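ORF10 (Moritella marina, PDB 6RIW) forms the ketosynthase and chain-length-factor part of a polyunsaturated fatty acid synthase, which probably carries out the carbon-carbon condensation that lengthens carrier-bound acyl chains. Local coordinates at residues A[327-332]-A[360-365]; A[257-262]-A[368-373]; A[744-749]-A[841-846]. All blocks are in the same frame, centred on the assembly; numbering follows the deposited sequence.

Interaction 1. Residues A[327-332]-A[360-365]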
# COMPACT_ATOMS: atom_id res chain seq x y z
N TYR A 327 -22.46 -21.32 -6.41
CA TYR A 327 -22.71 -19.98 -5.90
C TYR A 327 -21.46 -19.16 -6.13
O TYR A 327 -20.35 -19.69 -5.99
CB TYR A 327 -23.06 -19.99 -4.40
CG TYR A 327 -23.15 -18.61 -3.81
CD1 TYR A 327 -24.27 -17.81 -4.03
CD2 TYR A 327 -22.11 -18.08 -3.04
CE1 TYR A 327 -24.35 -16.53 -3.51
CE2 TYR A 327 -22.20 -16.81 -2.51
CZ TYR A 327 -23.32 -16.04 -2.74
OH TYR A 327 -23.40 -14.76 -2.22
N ILE A 328 -21.62 -17.89 -6.49
CA ILE A 328 -20.49 -16.98 -6.63
C ILE A 328 -20.77 -15.73 -5.80
O ILE A 328 -21.80 -15.07 -5.98
CB ILE A 328 -20.23 -16.58 -8.08
CG1 ILE A 328 -19.86 -17.81 -8.91
CG2 ILE A 328 -19.13 -15.53 -8.16
CD1 ILE A 328 -19.92 -17.55 -10.37
N GLU A 329 -19.84 -15.40 -4.90
CA GLU A 329 -19.91 -14.13 -4.19
C GLU A 329 -19.25 -13.10 -5.09
O GLU A 329 -18.04 -13.18 -5.37
CB GLU A 329 -19.24 -14.25 -2.82
CG GLU A 329 -19.05 -12.91 -2.09
CD GLU A 329 -20.35 -12.24 -1.64
OE1 GLU A 329 -21.41 -12.91 -1.53
OE2 GLU A 329 -20.29 -11.02 -1.38
N CYS A 330 -20.06 -12.19 -5.62
CA CYS A 330 -19.61 -11.30 -6.69
C CYS A 330 -18.96 -10.05 -6.14
O CYS A 330 -19.12 -9.68 -4.97
CB CYS A 330 -20.78 -10.90 -7.58
SG CYS A 330 -21.49 -12.31 -8.43
N HIS A 331 -18.24 -9.37 -7.03
CA HIS A 331 -17.64 -8.09 -6.68
C HIS A 331 -18.70 -6.99 -6.54
O HIS A 331 -18.56 -6.09 -5.70
CB HIS A 331 -16.60 -7.72 -7.73
CG HIS A 331 -16.09 -6.32 -7.62
ND1 HIS A 331 -15.27 -5.92 -6.59
CD2 HIS A 331 -16.30 -5.23 -8.39
CE1 HIS A 331 -14.99 -4.63 -6.74
NE2 HIS A 331 -15.60 -4.19 -7.82
N ALA A 332 -19.79 -7.09 -7.34
CA ALA A 332 -20.92 -6.16 -7.42
C ALA A 332 -20.99 -5.09 -6.34
O ALA A 332 -21.47 -5.35 -5.23
CB ALA A 332 -22.23 -6.94 -7.39
N GLY A 360 -24.49 -13.41 -5.44
CA GLY A 360 -24.80 -12.60 -4.27
C GLY A 360 -23.70 -11.60 -4.01
O GLY A 360 -22.60 -11.70 -4.57
N SER A 361 -24.01 -10.61 -3.16
CA SER A 361 -23.04 -9.58 -2.78
C SER A 361 -23.28 -9.07 -1.37
O SER A 361 -24.31 -8.43 -1.09
CB SER A 361 -23.09 -8.40 -3.74
OG SER A 361 -22.05 -7.49 -3.40
N VAL A 362 -22.31 -9.31 -0.48
CA VAL A 362 -22.33 -8.78 0.87
C VAL A 362 -22.04 -7.28 0.91
O VAL A 362 -22.17 -6.65 1.96
CB VAL A 362 -21.31 -9.56 1.73
CG1 VAL A 362 -19.88 -9.13 1.38
CG2 VAL A 362 -21.58 -9.39 3.22
N LYS A 363 -21.65 -6.68 -0.22
CA LYS A 363 -21.57 -5.22 -0.24
C LYS A 363 -22.93 -4.58 -0.00
O LYS A 363 -23.00 -3.43 0.46
CB LYS A 363 -20.95 -4.76 -1.56
CG LYS A 363 -19.50 -5.26 -1.74
CD LYS A 363 -18.80 -4.55 -2.87
CE LYS A 363 -17.31 -4.93 -2.96
NZ LYS A 363 -17.12 -6.36 -3.27
N SER A 364 -24.01 -5.31 -0.28
CA SER A 364 -25.35 -4.78 -0.01
C SER A 364 -25.54 -4.51 1.47
O SER A 364 -26.14 -3.48 1.85
CB SER A 364 -26.42 -5.75 -0.54
OG SER A 364 -26.41 -7.01 0.14
N ASN A 365 -25.03 -5.40 2.34
CA ASN A 365 -25.20 -5.23 3.79
C ASN A 365 -24.23 -4.21 4.37
O ASN A 365 -24.58 -3.50 5.31
CB ASN A 365 -24.99 -6.54 4.55
CG ASN A 365 -25.79 -7.69 4.00
OD1 ASN A 365 -25.44 -8.25 2.96
ND2 ASN A 365 -26.82 -8.10 4.72
O HOH W 1 -14.31 -6.17 -4.14

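Interaction 2. Residues A[257-262]-A[368-373]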
# COMPACT_ATOMS: atom_id res chain seq x y z
N LEU A 257 -22.00 3.37 -5.28
CA LEU A 257 -21.61 2.61 -4.10
C LEU A 257 -21.55 3.52 -2.88
O LEU A 257 -21.49 4.75 -2.98
CB LEU A 257 -20.24 1.92 -4.31
CG LEU A 257 -19.03 2.81 -4.65
CD1 LEU A 257 -18.38 3.48 -3.42
CD2 LEU A 257 -17.97 1.97 -5.38
N PHE A 258 -21.55 2.88 -1.71
CA PHE A 258 -21.09 3.47 -0.47
C PHE A 258 -19.82 2.74 -0.05
O PHE A 258 -19.72 1.52 -0.21
CB PHE A 258 -22.12 3.34 0.66
CG PHE A 258 -23.44 4.02 0.39
CD1 PHE A 258 -23.52 5.16 -0.40
CD2 PHE A 258 -24.60 3.51 0.97
CE1 PHE A 258 -24.76 5.79 -0.63
CE2 PHE A 258 -25.84 4.14 0.76
CZ PHE A 258 -25.92 5.26 -0.05
N ALA A 259 -18.84 3.49 0.46
CA ALA A 259 -17.57 2.92 0.89
C ALA A 259 -17.66 2.48 2.36
O ALA A 259 -18.67 2.68 3.03
CB ALA A 259 -16.45 3.92 0.68
N GLY A 260 -16.59 1.88 2.87
CA GLY A 260 -16.64 1.28 4.19
C GLY A 260 -15.24 1.03 4.72
O GLY A 260 -14.24 1.27 4.04
N GLU A 261 -15.18 0.54 5.95
CA GLU A 261 -13.93 0.31 6.64
C GLU A 261 -14.05 -0.96 7.47
O GLU A 261 -15.15 -1.48 7.68
CB GLU A 261 -13.57 1.52 7.52
CG GLU A 261 -14.71 1.95 8.41
CD GLU A 261 -14.37 3.13 9.32
OE1 GLU A 261 -13.51 3.96 8.96
OE2 GLU A 261 -14.98 3.21 10.43
N GLY A 262 -12.92 -1.48 7.92
CA GLY A 262 -12.91 -2.65 8.78
C GLY A 262 -11.69 -3.50 8.48
O GLY A 262 -10.75 -3.05 7.82
N HIS A 368 -18.84 -1.07 0.49
CA HIS A 368 -17.63 -1.54 -0.17
C HIS A 368 -16.45 -1.24 0.75
O HIS A 368 -16.05 -0.07 0.89
CB HIS A 368 -17.49 -0.88 -1.54
CG HIS A 368 -16.25 -1.25 -2.30
ND1 HIS A 368 -15.31 -2.14 -1.82
CD2 HIS A 368 -15.82 -0.89 -3.54
CE1 HIS A 368 -14.34 -2.27 -2.71
NE2 HIS A 368 -14.63 -1.53 -3.77
N LEU A 369 -15.88 -2.27 1.36
CA LEU A 369 -14.82 -2.11 2.35
C LEU A 369 -13.43 -1.88 1.72
O LEU A 369 -12.42 -2.04 2.43
CB LEU A 369 -14.79 -3.32 3.29
CG LEU A 369 -15.58 -3.21 4.59
CD1 LEU A 369 -17.04 -2.82 4.35
CD2 LEU A 369 -15.47 -4.48 5.47
N LEU A 370 -13.35 -1.57 0.43
CA LEU A 370 -12.10 -1.14 -0.21
C LEU A 370 -11.07 -2.27 -0.12
O LEU A 370 -11.35 -3.38 -0.61
CB LEU A 370 -11.68 0.18 0.44
CG LEU A 370 -12.76 1.28 0.46
CD1 LEU A 370 -12.26 2.55 1.14
CD2 LEU A 370 -13.24 1.58 -0.96
N THR A 371 -9.88 -2.05 0.45
CA THR A 371 -8.88 -3.12 0.49
C THR A 371 -9.38 -4.33 1.27
O THR A 371 -8.92 -5.45 1.02
CB THR A 371 -7.58 -2.59 1.07
OG1 THR A 371 -7.86 -1.79 2.22
CG2 THR A 371 -6.89 -1.71 0.03
N ALA A 372 -10.33 -4.14 2.18
CA ALA A 372 -10.85 -5.25 2.96
C ALA A 372 -12.12 -5.85 2.36
O ALA A 372 -12.74 -6.69 3.02
CB ALA A 372 -11.14 -4.79 4.39
N ALA A 373 -12.52 -5.44 1.15
CA ALA A 373 -13.83 -5.85 0.64
C ALA A 373 -13.94 -7.35 0.46
O ALA A 373 -15.03 -7.93 0.64
CB ALA A 373 -14.13 -5.14 -0.69

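Interaction 3. Residues A[744-749]-A[841-846]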
# COMPACT_ATOMS: atom_id res chain seq x y z
N GLY A 744 14.21 9.13 -5.12
CA GLY A 744 14.18 8.73 -6.50
C GLY A 744 13.38 7.45 -6.71
O GLY A 744 12.53 7.10 -5.91
N ALA A 745 13.66 6.80 -7.84
CA ALA A 745 12.89 5.67 -8.30
C ALA A 745 13.80 4.81 -9.17
O ALA A 745 14.74 5.33 -9.77
CB ALA A 745 11.64 6.11 -9.09
N ALA A 746 13.53 3.51 -9.21
CA ALA A 746 14.34 2.65 -10.06
C ALA A 746 13.56 1.37 -10.31
O ALA A 746 12.58 1.07 -9.61
CB ALA A 746 15.72 2.37 -9.43
N ALA A 747 13.99 0.61 -11.32
CA ALA A 747 13.26 -0.60 -11.67
C ALA A 747 14.22 -1.62 -12.27
O ALA A 747 15.26 -1.26 -12.84
CB ALA A 747 12.10 -0.32 -12.66
N ILE A 748 13.87 -2.90 -12.10
CA ILE A 748 14.60 -4.01 -12.70
C ILE A 748 13.58 -4.98 -13.28
O ILE A 748 12.42 -5.02 -12.88
CB ILE A 748 15.52 -4.75 -11.70
CG1 ILE A 748 14.73 -5.38 -10.56
CG2 ILE A 748 16.64 -3.83 -11.21
CD1 ILE A 748 15.63 -6.25 -9.61
N VAL A 749 14.04 -5.75 -14.26
CA VAL A 749 13.28 -6.84 -14.84
C VAL A 749 14.02 -8.12 -14.48
O VAL A 749 15.24 -8.20 -14.69
CB VAL A 749 13.14 -6.71 -16.37
CG1 VAL A 749 12.45 -7.95 -16.93
CG2 VAL A 749 12.41 -5.42 -16.76
N SER A 841 15.16 1.93 -1.00
CA SER A 841 16.59 1.78 -0.75
C SER A 841 17.13 0.42 -1.20
O SER A 841 18.29 0.32 -1.60
CB SER A 841 16.92 1.97 0.74
OG SER A 841 16.11 1.12 1.55
N GLY A 842 16.32 -0.63 -1.13
CA GLY A 842 16.78 -1.92 -1.63
C GLY A 842 17.08 -1.91 -3.12
O GLY A 842 17.99 -2.63 -3.57
N MET A 843 16.35 -1.11 -3.89
CA MET A 843 16.60 -1.05 -5.33
C MET A 843 17.92 -0.34 -5.64
O MET A 843 18.68 -0.78 -6.51
CB MET A 843 15.43 -0.35 -6.04
CG MET A 843 15.42 -0.53 -7.56
SD MET A 843 15.34 -2.26 -8.06
CE MET A 843 13.63 -2.64 -7.61
N ALA A 844 18.22 0.76 -4.93
CA ALA A 844 19.51 1.41 -5.11
C ALA A 844 20.67 0.44 -4.87
O ALA A 844 21.64 0.42 -5.64
CB ALA A 844 19.65 2.62 -4.18
N SER A 845 20.59 -0.35 -3.80
CA SER A 845 21.67 -1.29 -3.49
C SER A 845 21.79 -2.38 -4.55
O SER A 845 22.90 -2.78 -4.93
CB SER A 845 21.44 -1.95 -2.14
OG SER A 845 21.38 -0.98 -1.11
N ILE A 846 20.65 -2.94 -4.98
CA ILE A 846 20.68 -4.00 -5.98
C ILE A 846 21.26 -3.48 -7.29
O ILE A 846 22.10 -4.13 -7.93
CB ILE A 846 19.28 -4.59 -6.18
CG1 ILE A 846 18.92 -5.50 -5.00
CG2 ILE A 846 19.20 -5.37 -7.52
CD1 ILE A 846 17.45 -6.02 -5.01

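Interaction 1. Residues A[327-332]-A[360-365]
K363 reaches back over the backbone of H331 and A332, and its side chain illustrates how a lysine can pack and bond along one path. CB starts 3.8 Å from A332 O, and CG continues past the same carbonyl. CD and CE each lie 3.2 Å from H331 O. A turn at the last torsion (chi4 64°) then brings NZ onto that oxygen, with NZ to H331 O at 2.8 Å and the donor tilted 23° from the carbonyl plane. NZ also donates to a water that sits in the ring plane of H331 at ND1, so the lysine tip is linked to both backbone and imidazole of one residue.

S361 grips the neighbouring carbonyl: OG donates to A332 O at 2.9 Å, in the carbonyl plane on a lone pair. E329 bends at chi2, so that OE2 receives V362 N at 2.8 Å through its syn lone pair in a nearly straight bond (173°). Its other oxygen, OE1, accepts from Y327 OH and forms a salt bridge with K380. Two hydrogen bonds, C330 N to G360 O (2.8 Å) and G360 N to I328 O (3.2 Å), form the parallel E329-G360 bridge.

These strands, 327-329 and 358-360, belong to a beta-alpha-beta crossover of the thiolase fold. Connecting helix 336-350 packs on I328 and C330, strand 432-439 pairs with 327-329 too, and helix 19-27 touches V362.

Interaction 2. Residues A[257-262]-A[368-373]
H368 and L257 meet where two loops of a thiolase-fold ketosynthase domain come together: the lead-in to strand 259-270 and the turn between helices 363-366 and 374-387. In related condensing enzymes this turn carries an active-site histidine, and here the H368 side chain touches C196, which is consistent with the same role.

The imidazole is framed from two directions. L257 approaches its edge near the ring plane, CD2 lying 4.0 Å from H368 CD2. L370, two residues further on, folds back over one face, with its CD2 4.2 Å above the plane and over the ring centre. With CG of H368 anti to the backbone N (chi1 178°), the ring is set with an edge to L257 and a face under L370. L370 CD2 serves both sides of the contact, because it also packs on A259 CB. That pair is covered further by V231 and F235 of helix 228-237.

The backbones make a single bridge between A259 and H368. H368 N donates to F258 O at 2.8 Å in the carbonyl plane, with an N-H...O angle of 164°, while A259 CA makes a CA-H...O contact with H368 O at 3.4 Å.

Beyond the bridge, G260 has no side chain, and L369 packs against it: L369 CD1 comes to 4.1 Å from G260 CA. L369 CG rests 3.6 Å from E261 O, a buried carbonyl oxygen that has no polar partner in the model.

Interaction 3. Residues A[744-749]-A[841-846]
M843 carries most of this contact, reaching from helix 841-854 down to strand 741-752 and meeting A746 and I748. The helix packs on a sheet face of the second thiolase-fold half, and between these two segments few side chains do the work. Their axes pass 8.1 Å apart at an angle of 59°. A746 and I748 share the strand face toward the helix, while A745 and A747 on the other face meet helix 552-567.

The methionine leaves the helix with CG anti to the backbone N (chi1 -165°). The bend at chi2 lays CG-SD along the strand, and the bend at chi3 turns CE across it. M843 CG is pressed to 3.5 Å from A746 CB, closer than carbon atoms usually pack. The thioether comes next, with SD 3.8 Å from I748 CG2 and also alongside CG1, and CE completes the contact with CG1.

I748 is thus met by the sulfur on its inner atoms, while its tip extends to a second helix residue, CD1 standing 4.2 Å from I846 CG2. V669 of helix 668-682 touches both M843 and I846, and I690 and A692 of strand 687-694 also line the methionine.

No hydrogen bond crosses between the segments. All the touching residues are buried, and what holds strand and helix together here is dispersion and close fit, dependent on shape and not on charge.

In the fold
Following the chain from the N terminus, residues 257-262 open interaction 2, and 327-332 then open interaction 1. Interaction 1 closes first, at 360-365, around a short loop built mainly from helix 336-350; interaction 2 closes at 368-373, so the smaller loop lies wholly within the larger. The two touch where K363 CE packs 3.6 Å from H368 ND1, tying strands 259-270 and 327-329 to consecutive parts of the chain, 360-365 and 368-373. Interaction 3 follows in series, opening at 744-749 and closing at 841-846, in the second ketosynthase-like half, consistent with the chain length factor. Its nearest atoms lie about 22 Å from interaction 2, and strands 189-193 and 659-663 join the halves.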